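Local coordinates for probable secreted solute-binding lipoprotein (Streptomyces coelicolor, PDB 3I3V) that probably binds a solute outside the cell, as the lipid-anchored binding component of a transmembrane transport system, at residues V30-F33 and R34-N37. Sequence-based numbering, arbitrary orientation.
Sequences VDRF and REEN
The last two turns of helix 23-36, the helix of a beta-alpha-beta unit, are braced by a salt-bridge network in which R32 is shared by E35 and E36. With CG anti to the backbone N (chi1 -161°), a bend at chi2 swings the R32 chain forward over the next turn, toward E35 and E36. R32 NH1 then meets E35 OE1 at 3.0 Å, close to the guanidinium plane, while R32 NE meets E36 OE2 at 3.0 Å and E36 CG lies over one face. Elsewhere on the same helix, R34 runs extended beside V30, whose CG1 sits over the R34 guanidinium. R34 NH1 forms a salt bridge with D31 OD1 (3.1 Å), its hydrogen bond weak and bent at 126°, and R34 NH2 is held by the carbonyl of I42. The last turn closes with N37 N hydrogen-bonded to F33 O at 2.9 Å, and the N37 side chain stacks on the F33 ring, which also packs edge-to-face with F306 and F309. An alanine in place of F33 would probably leave the N37 side chain without the ring it stacks on and open a gap toward F306 and F309. Helix 300-310 thus covers F33, which also touches I42 of strand 41-46; R312 of the same chain forms a salt bridge with E36 OE2, and R32 of the second subunit packs against R32.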
loop_
_atom_site.group_PDB
_atom_site.type_symbol
_atom_site.label_atom_id
_atom_site.label_comp_id
_atom_site.label_asym_id
_atom_site.label_seq_id
_atom_site.Cartn_x
_atom_site.Cartn_y
_atom_site.Cartn_z
ATOM N N VAL C 30 11.695 -38.911 -25.250
ATOM C CA VAL C 30 11.787 -39.780 -24.072
ATOM C C VAL C 30 13.065 -39.498 -23.291
ATOM O O VAL C 30 13.037 -39.365 -22.073
ATOM C CB VAL C 30 11.785 -41.291 -24.455
ATOM C CG1 VAL C 30 12.261 -42.131 -23.276
ATOM C CG2 VAL C 30 10.390 -41.732 -24.859
ATOM N N ASP C 31 14.183 -39.411 -24.006
ATOM C CA ASP C 31 15.474 -39.154 -23.379
ATOM C C ASP C 31 15.536 -37.750 -22.810
ATOM O O ASP C 31 16.220 -37.508 -21.821
ATOM C CB ASP C 31 16.595 -39.373 -24.383
ATOM C CG ASP C 31 16.567 -40.760 -24.974
ATOM O OD1 ASP C 31 16.388 -41.727 -24.198
ATOM O OD2 ASP C 31 16.725 -40.885 -26.206
ATOM N N ARG C 32 14.814 -36.825 -23.425
ATOM C CA ARG C 32 14.792 -35.462 -22.925
ATOM C C ARG C 32 13.994 -35.496 -21.618
ATOM O O ARG C 32 14.399 -34.903 -20.618
ATOM C CB ARG C 32 14.139 -34.518 -23.944
ATOM C CG ARG C 32 14.466 -33.036 -23.739
ATOM C CD ARG C 32 13.814 -32.449 -22.485
ATOM N NE ARG C 32 14.385 -31.151 -22.103
ATOM C CZ ARG C 32 15.640 -30.975 -21.687
ATOM N NH1 ARG C 32 16.463 -32.009 -21.598
ATOM N NH2 ARG C 32 16.079 -29.767 -21.356
ATOM N N PHE C 33 12.865 -36.205 -21.632
ATOM C CA PHE C 33 12.021 -36.342 -20.446
ATOM C C PHE C 33 12.839 -36.914 -19.298
ATOM O O PHE C 33 12.703 -36.487 -18.158
ATOM C CB PHE C 33 10.845 -37.279 -20.725
ATOM C CG PHE C 33 10.014 -37.575 -19.514
ATOM C CD1 PHE C 33 8.953 -36.757 -19.171
ATOM C CD2 PHE C 33 10.320 -38.650 -18.693
ATOM C CE1 PHE C 33 8.203 -37.000 -18.020
ATOM C CE2 PHE C 33 9.579 -38.902 -17.538
ATOM C CZ PHE C 33 8.520 -38.075 -17.202
ATOM N N ARG C 34 13.674 -37.902 -19.597
ATOM C CA ARG C 34 14.514 -38.502 -18.569
ATOM C C ARG C 34 15.455 -37.454 -17.975
ATOM O O ARG C 34 15.577 -37.353 -16.750
ATOM C CB ARG C 34 15.323 -39.659 -19.151
ATOM C CG ARG C 34 14.595 -40.990 -19.165
ATOM C CD ARG C 34 15.348 -41.961 -20.035
ATOM N NE ARG C 34 14.805 -43.308 -19.997
ATOM C CZ ARG C 34 14.964 -44.193 -20.973
ATOM N NH1 ARG C 34 15.642 -43.861 -22.063
ATOM N NH2 ARG C 34 14.470 -45.418 -20.849
ATOM N N GLU C 35 16.110 -36.680 -18.843
ATOM C CA GLU C 35 17.031 -35.633 -18.397
ATOM C C GLU C 35 16.305 -34.685 -17.458
ATOM O O GLU C 35 16.887 -34.191 -16.493
ATOM C CB GLU C 35 17.588 -34.838 -19.590
ATOM C CG GLU C 35 18.542 -35.613 -20.490
ATOM C CD GLU C 35 19.068 -34.781 -21.661
ATOM O OE1 GLU C 35 18.258 -34.247 -22.442
ATOM O OE2 GLU C 35 20.299 -34.665 -21.809
ATOM N N GLU C 36 15.028 -34.441 -17.740
ATOM C CA GLU C 36 14.220 -33.545 -16.919
ATOM C C GLU C 36 13.791 -34.141 -15.585
ATOM O O GLU C 36 13.713 -33.435 -14.584
ATOM C CB GLU C 36 12.973 -33.095 -17.681
ATOM C CG GLU C 36 13.214 -31.949 -18.640
ATOM C CD GLU C 36 11.931 -31.416 -19.221
ATOM O OE1 GLU C 36 10.903 -31.500 -18.522
ATOM O OE2 GLU C 36 11.950 -30.903 -20.362
ATOM N N ASN C 37 13.498 -35.435 -15.571
ATOM C CA ASN C 37 13.074 -36.101 -14.342
ATOM C C ASN C 37 14.003 -37.275 -14.060
ATOM O O ASN C 37 13.694 -38.422 -14.378
ATOM C CB ASN C 37 11.635 -36.598 -14.481
ATOM C CG ASN C 37 10.775 -35.656 -15.286
ATOM O OD1 ASN C 37 11.004 -35.461 -16.481
ATOM N ND2 ASN C 37 9.781 -35.064 -14.643
#